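Long-range contacts in sensor protein (Shewanella oneidensis, PDB 3LIC), which is a putative membrane-bound histidine kinase whose extracellular PDC-fold domain probably senses an external signal and relays it across the membrane: residues A[53-58]-A[88-93]; A[182-187]-A[257-262]; A[229-234]-A[243-248]. All coordinates share one frame; numbering follows the deposited sequence.

Contact 1: A[53-58]-A[88-93]; sequences NNPEKL and KLFSPY
The apolar part of the contact centres on Phe90, whose ring meets Leu58 and Pro55 from the start of helix 55-68. Leu58 approaches with one branch: its CD1 lies 3.9 Å from Phe90 CE2 and also reaches Pro92, where CD1 to CG is 3.6 Å. Leu58 CB rests beside Pro92 CB. The pyrrolidine of Pro55 crosses the Phe90 side chain at about a right angle and comes within 4.1 Å, CD to CZ. With CG turned opposite the backbone N (chi1 177°), Phe90 points its far ring atoms, CE2 and CZ, at the helix. Within its own segment, Pro92 CD sits 3.6 Å above the centre of one ring face, so proline and phenylalanine present a joint apolar surface to the leucine.

Asn53 OD1 makes a van der Waals approach to Phe90 CE2 at 3.8 Å, its amide plane inclined 47° to the ring. The polar role of this oxygen is to accept a hydrogen bond from Lys87 NZ, and Lys87 also forms a cation-pi contact with Phe90. Asn54 is the N-cap of the helix: its OD1 takes the amide of Lys57 at 3.1 Å (N to OD1), a nearly straight bond at 173° although the donor stands well above the carbonyl plane. Asn54 O receives the backbone N of Leu58, fixing the first turn from which the leucine projects.

Leu58 also packs on Ile77 of strand 74-79, and Pro55 and Pro92 on Tyr103 of strand 101-105, which places the helix start against the first sheet of the PDC fold. The union of the two segments is therefore apolar, while the polar bonds cap the helix and link Asn53 to Lys87 beside the ring.

Contact 2: A[182-187]-A[257-262]; sequences RLVVLD and VVMVPK
One face of the Arg182 guanidinium is covered by Val260, whose CG1 stands 4.0 Å above the plane over its centre, while CG2 comes to 3.7 Å from NH1. Arg182 NH2 also forms a salt bridge with Glu264 of helix 262-268. The arginine chain runs extended from CG to NE, carrying the charged group alongside strand 257-261, and Arg182 CB passes 3.3 Å from Met259 O.

The backbones are joined by three hydrogen bonds. Val184 and Val257 form a hydrogen-bonded antiparallel pair: Val184 N gives to Val257 O in the carbonyl plane, and Val257 N returns to Val184 O at 2.7 Å and 174°. Met259 N then reaches Arg182 O over 3.2 Å. Val184 and Val257 meet side by side, CB to CB 4.0 Å, on the face where Leu192 and Trp209 also cover Val184. Leu183 and Val258 make the next, non-hydrogen-bonded pair on the other face, where Val258 packs against the long N-terminal helix.

Two strands distant in sequence thus become neighbours, at 154° between their directions, in the antiparallel sheet of what is probably the second, membrane-proximal subdomain, as in other double-PDC sensors.

Contact 3: A[229-234]-A[243-248]; sequences AGQASF and LASVAE
Gln231 and Ser245 face each other across the beta hairpin of strands 230-235 and 241-248, which lies at one side of the five-stranded antiparallel sheet with 230-235 as its outermost strand in this chain. Their side chains lie on the same face as Ser233 and Leu243, toward helix 2-46, where Tyr11 touches both Gln231 and Leu243. Gln231 folds back at chi2 (57°), which swings its amide over the neighbouring strand and brings NE2 to Ser245 OG. This hydrogen bond is modelled too short, at 2.5 Å from NE2 to OG, and bent to 137°, so its exact geometry is doubtful. Ser245 OG is also hydrogen-bonded to Ser18 OG of the long helix, so the serine hydroxyl links hairpin and helix. At Gln231, an alanine here would probably cost Ser245 its modelled cross-strand amide partner and reduce the packing on Tyr11.

On the opposite face, Phe234 turns its ring edge to Ala244, with CE2 4.2 Å from CB. The same ring stacks with Phe220 and Tyr242, and Phe220 of helix 218-226 also packs on Ala244 and Val246. Gly230 brings only backbone to this face opposite Val246.

Two hydrogen-bonded pairs, Gly230 with Val246 and Ala232 with Ala244, hold the strands together. In the first, Val246 N gives to Gly230 O at 2.7 Å, nearly along the C=O axis.

Overall arrangement
From the N terminus, the chain runs through the long helix 2-46 before contact 1 closes a loop of 29 residues, tying the start of helix 55-68 to the beginning of strand 92-96, in the six-stranded sheet, and the loop that leads into it. Contact 2 opens only after that sheet is complete; it joins strand 183-186 to strand 255-261 across 69 residues. Contact 3, the hairpin, is nested inside this longer loop. Contacts 2 and 3 share the five-stranded sheet, where strands 241-248 and 255-261 are neighbours and Val258 O lies 2.8 Å from Ser245 N. Contact 1 lies on the opposite side of the chain's centre, its centre 40 Å from that of contact 2.

Contact 1: A[53-58]-A[88-93]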
ATOM      1  N   ASN A  53     -24.708  14.269  -2.749  1.00 39.26           N
ATOM      2  CA  ASN A  53     -24.074  15.531  -3.147  1.00 37.56           C
ATOM      3  C   ASN A  53     -23.965  16.458  -1.968  1.00 36.26           C
ATOM      4  O   ASN A  53     -24.210  17.637  -2.064  1.00 36.79           O
ATOM      5  CB  ASN A  53     -24.858  16.240  -4.235  1.00 37.86           C
ATOM      6  CG  ASN A  53     -24.027  17.316  -4.952  1.00 40.65           C
ATOM      7  OD1 ASN A  53     -22.952  17.734  -4.485  1.00 40.47           O
ATOM      8  ND2 ASN A  53     -24.508  17.735  -6.114  1.00 42.28           N
ATOM      9  N   ASN A  54     -23.645  15.930  -0.817  1.00 34.43           N
ATOM     10  CA  ASN A  54     -23.717  16.768   0.311  1.00 32.72           C
ATOM     11  C   ASN A  54     -22.401  16.681   1.060  1.00 31.79           C
ATOM     12  O   ASN A  54     -22.126  15.668   1.715  1.00 31.20           O
ATOM     13  CB  ASN A  54     -24.924  16.388   1.165  1.00 32.33           C
ATOM     14  CG  ASN A  54     -24.978  17.185   2.433  1.00 33.48           C
ATOM     15  OD1 ASN A  54     -23.957  17.669   2.901  1.00 38.19           O
ATOM     16  ND2 ASN A  54     -26.152  17.351   2.990  1.00 37.30           N
ATOM     17  N   PRO A  55     -21.557  17.735   0.933  1.00 31.49           N
ATOM     18  CA  PRO A  55     -20.209  17.598   1.494  1.00 30.64           C
ATOM     19  C   PRO A  55     -20.197  17.416   3.018  1.00 30.52           C
ATOM     20  O   PRO A  55     -19.329  16.697   3.511  1.00 29.55           O
ATOM     21  CB  PRO A  55     -19.462  18.898   1.052  1.00 30.44           C
ATOM     22  CG  PRO A  55     -20.407  19.680   0.207  1.00 29.83           C
ATOM     23  CD  PRO A  55     -21.672  18.867  -0.019  1.00 31.26           C
ATOM     24  N   GLU A  56     -21.133  18.040   3.756  1.00 29.10           N
ATOM     25  CA  GLU A  56     -21.150  17.849   5.218  1.00 29.03           C
ATOM     26  C   GLU A  56     -21.461  16.381   5.542  1.00 26.55           C
ATOM     27  O   GLU A  56     -20.898  15.797   6.471  1.00 27.30           O
ATOM     28  CB  GLU A  56     -22.216  18.718   5.941  1.00 29.51           C
ATOM     29  CG  GLU A  56     -21.834  20.071   6.594  1.00 34.58           C
ATOM     30  CD  GLU A  56     -20.408  20.195   7.167  1.00 39.33           C
ATOM     31  OE1 GLU A  56     -20.140  19.837   8.332  1.00 42.88           O
ATOM     32  OE2 GLU A  56     -19.559  20.738   6.452  1.00 41.81           O
ATOM     33  N   LYS A  57     -22.421  15.811   4.842  1.00 24.24           N
ATOM     34  CA  LYS A  57     -22.709  14.377   5.029  1.00 25.07           C
ATOM     35  C   LYS A  57     -21.525  13.459   4.633  1.00 22.62           C
ATOM     36  O   LYS A  57     -21.217  12.522   5.369  1.00 24.28           O
ATOM     37  CB  LYS A  57     -23.963  13.913   4.236  1.00 25.30           C
ATOM     38  CG  LYS A  57     -25.333  14.306   4.858  1.00 30.67           C
ATOM     39  CD  LYS A  57     -26.443  13.693   3.972  1.00 35.39           C
ATOM     40  CE  LYS A  57     -27.723  14.514   3.989  1.00 40.76           C
ATOM     41  NZ  LYS A  57     -28.066  14.921   5.366  1.00 44.54           N
ATOM     42  N   LEU A  58     -20.903  13.680   3.491  1.00 19.48           N
ATOM     43  CA  LEU A  58     -19.767  12.819   3.118  1.00 19.18           C
ATOM     44  C   LEU A  58     -18.590  12.970   4.089  1.00 18.14           C
ATOM     45  O   LEU A  58     -17.903  11.975   4.458  1.00 18.08           O
ATOM     46  CB  LEU A  58     -19.336  13.074   1.686  1.00 17.68           C
ATOM     47  CG  LEU A  58     -20.445  12.882   0.672  1.00 18.36           C
ATOM     48  CD1 LEU A  58     -19.947  13.199  -0.745  1.00 22.94           C
ATOM     49  CD2 LEU A  58     -20.980  11.475   0.658  1.00 19.34           C
ATOM     50  N   LYS A  88     -17.441  20.638 -11.461  1.00 28.53           N
ATOM     51  CA  LYS A  88     -16.793  19.731 -12.351  1.00 27.01           C
ATOM     52  C   LYS A  88     -16.239  18.524 -11.559  1.00 25.46           C
ATOM     53  O   LYS A  88     -16.641  17.364 -11.809  1.00 23.42           O
ATOM     54  CB  LYS A  88     -15.699  20.430 -13.131  1.00 27.60           C
ATOM     55  CG  LYS A  88     -15.304  19.691 -14.415  1.00 31.47           C
ATOM     56  CD  LYS A  88     -14.710  20.703 -15.395  1.00 37.26           C
ATOM     57  CE  LYS A  88     -13.763  20.060 -16.383  1.00 39.44           C
ATOM     58  NZ  LYS A  88     -12.795  19.238 -15.689  1.00 37.58           N
ATOM     59  N   LEU A  89     -15.352  18.839 -10.606  1.00 22.68           N
ATOM     60  CA  LEU A  89     -14.586  17.870  -9.839  1.00 22.45           C
ATOM     61  C   LEU A  89     -15.167  17.902  -8.454  1.00 21.55           C
ATOM     62  O   LEU A  89     -15.487  18.981  -7.933  1.00 21.29           O
ATOM     63  CB  LEU A  89     -13.081  18.247  -9.790  1.00 21.33           C
ATOM     64  CG  LEU A  89     -12.309  18.221 -11.143  1.00 19.93           C
ATOM     65  CD1 LEU A  89     -10.858  18.477 -10.890  1.00 18.25           C
ATOM     66  CD2 LEU A  89     -12.484  16.888 -11.933  1.00 20.46           C
ATOM     67  N   PHE A  90     -15.358  16.739  -7.855  1.00 19.26           N
ATOM     68  CA  PHE A  90     -15.841  16.743  -6.488  1.00 16.98           C
ATOM     69  C   PHE A  90     -15.306  15.502  -5.818  1.00 15.36           C
ATOM     70  O   PHE A  90     -15.585  14.407  -6.235  1.00 15.30           O
ATOM     71  CB  PHE A  90     -17.397  16.795  -6.479  1.00 16.81           C
ATOM     72  CG  PHE A  90     -18.054  16.742  -5.054  1.00 15.20           C
ATOM     73  CD1 PHE A  90     -17.661  17.606  -4.038  1.00 15.28           C
ATOM     74  CD2 PHE A  90     -19.137  15.892  -4.806  1.00 16.67           C
ATOM     75  CE1 PHE A  90     -18.252  17.582  -2.764  1.00 15.39           C
ATOM     76  CE2 PHE A  90     -19.779  15.863  -3.545  1.00 12.41           C
ATOM     77  CZ  PHE A  90     -19.313  16.692  -2.508  1.00 14.77           C
ATOM     78  N   SER A  91     -14.527  15.672  -4.757  1.00 14.14           N
ATOM     79  CA  SER A  91     -13.938  14.533  -4.107  1.00 10.89           C
ATOM     80  C   SER A  91     -13.616  14.755  -2.643  1.00 10.93           C
ATOM     81  O   SER A  91     -12.461  14.832  -2.228  1.00  8.64           O
ATOM     82  CB  SER A  91     -12.767  13.995  -4.918  1.00 10.31           C
ATOM     83  OG  SER A  91     -11.985  13.065  -4.178  1.00 12.32           O
ATOM     84  N   PRO A  92     -14.674  14.788  -1.819  1.00 12.51           N
ATOM     85  CA  PRO A  92     -14.459  14.786  -0.363  1.00 12.42           C
ATOM     86  C   PRO A  92     -13.433  13.732   0.072  1.00 13.09           C
ATOM     87  O   PRO A  92     -13.461  12.611  -0.420  1.00 13.45           O
ATOM     88  CB  PRO A  92     -15.827  14.402   0.173  1.00 12.02           C
ATOM     89  CG  PRO A  92     -16.803  14.935  -0.937  1.00 14.76           C
ATOM     90  CD  PRO A  92     -16.105  14.680  -2.207  1.00  9.92           C
ATOM     91  N   TYR A  93     -12.595  14.067   1.042  1.00 13.52           N
ATOM     92  CA  TYR A  93     -11.520  13.189   1.466  1.00 13.91           C
ATOM     93  C   TYR A  93     -11.163  13.513   2.901  1.00 14.05           C
ATOM     94  O   TYR A  93     -11.023  14.679   3.242  1.00 15.60           O
ATOM     95  CB  TYR A  93     -10.303  13.479   0.565  1.00 14.12           C
ATOM     96  CG  TYR A  93      -9.034  12.786   0.966  1.00 14.73           C
ATOM     97  CD1 TYR A  93      -8.925  11.375   0.910  1.00 14.14           C
ATOM     98  CD2 TYR A  93      -7.911  13.523   1.356  1.00 13.77           C
ATOM     99  CE1 TYR A  93      -7.738  10.725   1.283  1.00 11.21           C
ATOM    100  CE2 TYR A  93      -6.729  12.878   1.705  1.00 11.25           C
ATOM    101  CZ  TYR A  93      -6.655  11.506   1.682  1.00 10.81           C
ATOM    102  OH  TYR A  93      -5.455  10.918   2.003  1.00 14.71           O
TER

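Contact 2: A[182-187]-A[257-262]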
ATOM      1  N   ARG A 182      14.714  -3.233   8.312  1.00 23.07           N
ATOM      2  CA  ARG A 182      14.729  -4.604   7.863  1.00 22.91           C
ATOM      3  C   ARG A 182      13.604  -5.034   6.851  1.00 22.44           C
ATOM      4  O   ARG A 182      13.477  -6.231   6.595  1.00 20.99           O
ATOM      5  CB  ARG A 182      14.583  -5.490   9.064  1.00 23.82           C
ATOM      6  CG  ARG A 182      15.401  -5.086  10.246  1.00 25.68           C
ATOM      7  CD  ARG A 182      15.107  -6.097  11.346  1.00 25.92           C
ATOM      8  NE  ARG A 182      16.149  -5.976  12.341  1.00 31.55           N
ATOM      9  CZ  ARG A 182      16.445  -6.907  13.237  1.00 33.02           C
ATOM     10  NH1 ARG A 182      15.777  -8.069  13.268  1.00 30.18           N
ATOM     11  NH2 ARG A 182      17.415  -6.661  14.111  1.00 32.54           N
ATOM     12  N   LEU A 183      12.824  -4.096   6.292  1.00 19.62           N
ATOM     13  CA  LEU A 183      11.604  -4.490   5.603  1.00 19.06           C
ATOM     14  C   LEU A 183      11.656  -4.005   4.194  1.00 18.94           C
ATOM     15  O   LEU A 183      11.952  -2.805   3.966  1.00 17.69           O
ATOM     16  CB  LEU A 183      10.354  -3.877   6.292  1.00 18.62           C
ATOM     17  CG  LEU A 183       8.993  -4.032   5.623  1.00 18.60           C
ATOM     18  CD1 LEU A 183       8.696  -5.543   5.581  1.00 20.42           C
ATOM     19  CD2 LEU A 183       7.798  -3.290   6.404  1.00 13.34           C
ATOM     20  N   VAL A 184      11.379  -4.906   3.243  1.00 16.57           N
ATOM     21  CA  VAL A 184      11.017  -4.446   1.926  1.00 16.99           C
ATOM     22  C   VAL A 184       9.682  -5.121   1.563  1.00 16.83           C
ATOM     23  O   VAL A 184       9.437  -6.267   1.932  1.00 16.86           O
ATOM     24  CB  VAL A 184      12.124  -4.778   0.860  1.00 17.96           C
ATOM     25  CG1 VAL A 184      11.613  -4.565  -0.579  1.00 16.59           C
ATOM     26  CG2 VAL A 184      13.285  -3.938   1.080  1.00 17.98           C
ATOM     27  N   VAL A 185       8.809  -4.396   0.882  1.00 16.79           N
ATOM     28  CA  VAL A 185       7.580  -4.968   0.343  1.00 17.38           C
ATOM     29  C   VAL A 185       7.589  -4.702  -1.153  1.00 17.44           C
ATOM     30  O   VAL A 185       7.895  -3.588  -1.602  1.00 19.75           O
ATOM     31  CB  VAL A 185       6.282  -4.348   0.958  1.00 17.52           C
ATOM     32  CG1 VAL A 185       5.038  -5.109   0.413  1.00 17.22           C
ATOM     33  CG2 VAL A 185       6.267  -4.432   2.469  1.00 16.01           C
ATOM     34  N   LEU A 186       7.294  -5.719  -1.923  1.00 17.40           N
ATOM     35  CA  LEU A 186       7.298  -5.605  -3.375  1.00 17.55           C
ATOM     36  C   LEU A 186       5.891  -5.994  -3.814  1.00 17.50           C
ATOM     37  O   LEU A 186       5.295  -6.840  -3.193  1.00 17.08           O
ATOM     38  CB  LEU A 186       8.262  -6.634  -3.923  1.00 17.56           C
ATOM     39  CG  LEU A 186       9.720  -6.514  -3.538  1.00 18.64           C
ATOM     40  CD1 LEU A 186      10.493  -7.746  -4.152  1.00 15.58           C
ATOM     41  CD2 LEU A 186      10.226  -5.174  -4.118  1.00 19.63           C
ATOM     42  N   ASP A 187       5.346  -5.364  -4.843  1.00 18.99           N
ATOM     43  CA  ASP A 187       4.118  -5.827  -5.409  1.00 21.64           C
ATOM     44  C   ASP A 187       4.362  -7.137  -6.237  1.00 23.27           C
ATOM     45  O   ASP A 187       5.427  -7.708  -6.206  1.00 22.56           O
ATOM     46  CB  ASP A 187       3.472  -4.739  -6.255  1.00 20.97           C
ATOM     47  CG  ASP A 187       4.172  -4.522  -7.573  1.00 23.61           C
ATOM     48  OD1 ASP A 187       5.057  -5.295  -7.973  1.00 26.15           O
ATOM     49  OD2 ASP A 187       3.836  -3.534  -8.248  1.00 25.83           O
ATOM     50  N   VAL A 257       9.886  -8.920   2.246  1.00 19.10           N
ATOM     51  CA  VAL A 257      11.265  -9.351   2.427  1.00 19.83           C
ATOM     52  C   VAL A 257      11.779  -8.886   3.790  1.00 20.20           C
ATOM     53  O   VAL A 257      11.739  -7.701   4.083  1.00 19.91           O
ATOM     54  CB  VAL A 257      12.175  -8.718   1.358  1.00 20.03           C
ATOM     55  CG1 VAL A 257      13.637  -9.235   1.507  1.00 20.97           C
ATOM     56  CG2 VAL A 257      11.607  -8.963  -0.046  1.00 20.05           C
ATOM     57  N   VAL A 258      12.238  -9.817   4.616  1.00 20.59           N
ATOM     58  CA  VAL A 258      12.928  -9.468   5.877  1.00 21.93           C
ATOM     59  C   VAL A 258      14.432  -9.742   5.697  1.00 22.40           C
ATOM     60  O   VAL A 258      14.837 -10.812   5.266  1.00 23.00           O
ATOM     61  CB  VAL A 258      12.415 -10.324   7.063  1.00 22.05           C
ATOM     62  CG1 VAL A 258      13.151  -9.934   8.374  1.00 22.28           C
ATOM     63  CG2 VAL A 258      10.865 -10.186   7.211  1.00 22.34           C
HETATM   64  N   MSE A 259      15.256  -8.764   6.003  1.00 23.96           N
HETATM   65  CA  MSE A 259      16.693  -8.856   5.763  1.00 24.97           C
HETATM   66  C   MSE A 259      17.361  -8.174   6.936  1.00 24.33           C
HETATM   67  O   MSE A 259      16.893  -7.114   7.371  1.00 23.95           O
HETATM   68  CB  MSE A 259      17.056  -8.154   4.470  1.00 24.89           C
HETATM   69  CG  MSE A 259      16.865  -6.693   4.540  1.00 33.42           C
HETATM   70 SE   MSE A 259      16.405  -5.903   2.785  1.00 58.37          SE
HETATM   71  CE  MSE A 259      14.485  -5.831   3.042  1.00 51.66           C
ATOM     72  N   VAL A 260      18.431  -8.783   7.462  1.00 24.13           N
ATOM     73  CA  VAL A 260      19.214  -8.182   8.550  1.00 23.17           C
ATOM     74  C   VAL A 260      20.704  -8.329   8.202  1.00 22.84           C
ATOM     75  O   VAL A 260      21.115  -9.331   7.618  1.00 22.09           O
ATOM     76  CB  VAL A 260      18.899  -8.879   9.891  1.00 24.58           C
ATOM     77  CG1 VAL A 260      19.605  -8.187  11.106  1.00 23.40           C
ATOM     78  CG2 VAL A 260      17.383  -8.993  10.101  1.00 22.47           C
ATOM     79  N   PRO A 261      21.514  -7.306   8.494  1.00 23.15           N
ATOM     80  CA  PRO A 261      22.940  -7.510   8.124  1.00 23.04           C
ATOM     81  C   PRO A 261      23.479  -8.766   8.785  1.00 22.95           C
ATOM     82  O   PRO A 261      23.132  -9.071   9.921  1.00 22.33           O
ATOM     83  CB  PRO A 261      23.644  -6.282   8.667  1.00 23.06           C
ATOM     84  CG  PRO A 261      22.461  -5.163   8.702  1.00 23.92           C
ATOM     85  CD  PRO A 261      21.214  -5.949   9.027  1.00 22.31           C
ATOM     86  N   LYS A 262      24.282  -9.524   8.044  1.00 22.78           N
ATOM     87  CA  LYS A 262      24.842 -10.754   8.568  1.00 23.68           C
ATOM     88  C   LYS A 262      25.691 -10.576   9.853  1.00 22.53           C
ATOM     89  O   LYS A 262      25.598 -11.407  10.763  1.00 21.81           O
ATOM     90  CB  LYS A 262      25.687 -11.451   7.480  1.00 23.34           C
ATOM     91  CG  LYS A 262      26.135 -12.808   7.935  1.00 27.16           C
ATOM     92  CD  LYS A 262      26.756 -13.593   6.784  1.00 38.15           C
ATOM     93  CE  LYS A 262      28.245 -13.215   6.621  1.00 43.27           C
ATOM     94  NZ  LYS A 262      28.911 -13.813   5.407  1.00 46.91           N
TER

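Contact 3: A[229-234]-A[243-248]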
ATOM      1  N   ALA A 229       8.512 -17.704  -2.653  1.00 31.14           N
ATOM      2  CA  ALA A 229       9.002 -17.628  -1.266  1.00 29.53           C
ATOM      3  C   ALA A 229      10.429 -18.246  -1.182  1.00 29.23           C
ATOM      4  O   ALA A 229      10.707 -19.223  -1.883  1.00 30.40           O
ATOM      5  CB  ALA A 229       8.050 -18.370  -0.325  1.00 27.76           C
ATOM      6  N   GLY A 230      11.338 -17.681  -0.392  1.00 26.55           N
ATOM      7  CA  GLY A 230      12.652 -18.291  -0.238  1.00 25.32           C
ATOM      8  C   GLY A 230      13.636 -17.495   0.604  1.00 24.67           C
ATOM      9  O   GLY A 230      13.314 -16.378   1.034  1.00 23.61           O
ATOM     10  N   GLN A 231      14.841 -18.033   0.791  1.00 23.90           N
ATOM     11  CA  GLN A 231      15.873 -17.406   1.617  1.00 25.90           C
ATOM     12  C   GLN A 231      17.100 -17.175   0.720  1.00 26.20           C
ATOM     13  O   GLN A 231      17.370 -17.974  -0.131  1.00 26.89           O
ATOM     14  CB  GLN A 231      16.278 -18.337   2.791  1.00 26.00           C
ATOM     15  CG  GLN A 231      15.306 -18.409   4.052  1.00 29.02           C
ATOM     16  CD  GLN A 231      13.859 -18.833   3.717  1.00 31.81           C
ATOM     17  OE1 GLN A 231      13.604 -19.997   3.402  1.00 34.00           O
ATOM     18  NE2 GLN A 231      12.910 -17.884   3.781  1.00 27.62           N
ATOM     19  N   ALA A 232      17.874 -16.131   0.943  1.00 25.47           N
ATOM     20  CA  ALA A 232      19.070 -15.936   0.192  1.00 25.74           C
ATOM     21  C   ALA A 232      19.790 -14.767   0.810  1.00 27.15           C
ATOM     22  O   ALA A 232      19.174 -13.963   1.467  1.00 26.38           O
ATOM     23  CB  ALA A 232      18.757 -15.624  -1.255  1.00 25.55           C
ATOM     24  N   SER A 233      21.099 -14.664   0.601  1.00 28.49           N
ATOM     25  CA  SER A 233      21.750 -13.442   0.970  1.00 30.72           C
ATOM     26  C   SER A 233      21.970 -12.530  -0.217  1.00 32.56           C
ATOM     27  O   SER A 233      21.550 -12.820  -1.365  1.00 31.38           O
ATOM     28  CB  SER A 233      23.065 -13.676   1.710  1.00 30.42           C
ATOM     29  OG  SER A 233      23.864 -14.498   0.938  1.00 29.81           O
ATOM     30  N   PHE A 234      22.575 -11.386   0.103  1.00 34.72           N
ATOM     31  CA  PHE A 234      22.806 -10.342  -0.876  1.00 38.26           C
ATOM     32  C   PHE A 234      23.653  -9.254  -0.256  1.00 39.24           C
ATOM     33  O   PHE A 234      23.796  -9.240   0.970  1.00 38.95           O
ATOM     34  CB  PHE A 234      21.481  -9.809  -1.445  1.00 37.09           C
ATOM     35  CG  PHE A 234      20.842  -8.774  -0.612  1.00 39.35           C
ATOM     36  CD1 PHE A 234      21.283  -7.458  -0.666  1.00 38.77           C
ATOM     37  CD2 PHE A 234      19.767  -9.087   0.198  1.00 39.49           C
ATOM     38  CE1 PHE A 234      20.672  -6.483   0.080  1.00 37.87           C
ATOM     39  CE2 PHE A 234      19.172  -8.121   0.946  1.00 38.87           C
ATOM     40  CZ  PHE A 234      19.627  -6.809   0.883  1.00 38.49           C
ATOM     41  N   LEU A 243      21.415 -11.438   5.263  1.00 21.37           N
ATOM     42  CA  LEU A 243      20.634 -12.627   5.056  1.00 21.81           C
ATOM     43  C   LEU A 243      19.170 -12.178   4.939  1.00 21.03           C
ATOM     44  O   LEU A 243      18.733 -11.280   5.681  1.00 21.35           O
ATOM     45  CB  LEU A 243      20.852 -13.607   6.239  1.00 22.35           C
ATOM     46  CG  LEU A 243      21.991 -14.655   6.111  1.00 25.21           C
ATOM     47  CD1 LEU A 243      23.279 -14.105   5.580  1.00 22.63           C
ATOM     48  CD2 LEU A 243      22.188 -15.362   7.444  1.00 25.09           C
ATOM     49  N   ALA A 244      18.419 -12.758   4.003  1.00 20.14           N
ATOM     50  CA  ALA A 244      17.057 -12.258   3.675  1.00 18.96           C
ATOM     51  C   ALA A 244      16.113 -13.419   3.504  1.00 19.49           C
ATOM     52  O   ALA A 244      16.518 -14.536   3.111  1.00 20.22           O
ATOM     53  CB  ALA A 244      17.073 -11.452   2.422  1.00 17.10           C
ATOM     54  N   SER A 245      14.859 -13.168   3.811  1.00 18.98           N
ATOM     55  CA  SER A 245      13.842 -14.150   3.632  1.00 19.53           C
ATOM     56  C   SER A 245      12.668 -13.466   2.982  1.00 20.32           C
ATOM     57  O   SER A 245      12.227 -12.416   3.446  1.00 21.42           O
ATOM     58  CB  SER A 245      13.443 -14.733   4.977  1.00 18.75           C
ATOM     59  OG  SER A 245      12.441 -15.682   4.821  1.00 19.01           O
ATOM     60  N   VAL A 246      12.145 -14.088   1.925  1.00 21.08           N
ATOM     61  CA  VAL A 246      11.086 -13.553   1.101  1.00 19.07           C
ATOM     62  C   VAL A 246       9.885 -14.412   1.382  1.00 20.62           C
ATOM     63  O   VAL A 246       9.987 -15.622   1.339  1.00 20.08           O
ATOM     64  CB  VAL A 246      11.434 -13.757  -0.397  1.00 18.96           C
ATOM     65  CG1 VAL A 246      10.258 -13.336  -1.345  1.00 16.83           C
ATOM     66  CG2 VAL A 246      12.737 -13.063  -0.750  1.00 17.85           C
ATOM     67  N   ALA A 247       8.728 -13.794   1.649  1.00 21.66           N
ATOM     68  CA  ALA A 247       7.490 -14.541   1.813  1.00 22.05           C
ATOM     69  C   ALA A 247       6.469 -13.912   0.891  1.00 22.59           C
ATOM     70  O   ALA A 247       6.474 -12.700   0.662  1.00 23.29           O
ATOM     71  CB  ALA A 247       7.005 -14.484   3.228  1.00 20.24           C
ATOM     72  N   GLU A 248       5.584 -14.749   0.372  1.00 23.00           N
ATOM     73  CA  GLU A 248       4.544 -14.282  -0.510  1.00 24.33           C
ATOM     74  C   GLU A 248       3.221 -13.916   0.224  1.00 23.57           C
ATOM     75  O   GLU A 248       2.827 -14.537   1.223  1.00 22.37           O
ATOM     76  CB  GLU A 248       4.305 -15.329  -1.579  1.00 24.66           C
ATOM     77  CG  GLU A 248       3.298 -14.864  -2.576  1.00 31.98           C
ATOM     78  CD  GLU A 248       3.484 -15.526  -3.912  1.00 38.99           C
ATOM     79  OE1 GLU A 248       4.239 -14.962  -4.735  1.00 41.67           O
ATOM     80  OE2 GLU A 248       2.885 -16.607  -4.116  1.00 41.08           O
TER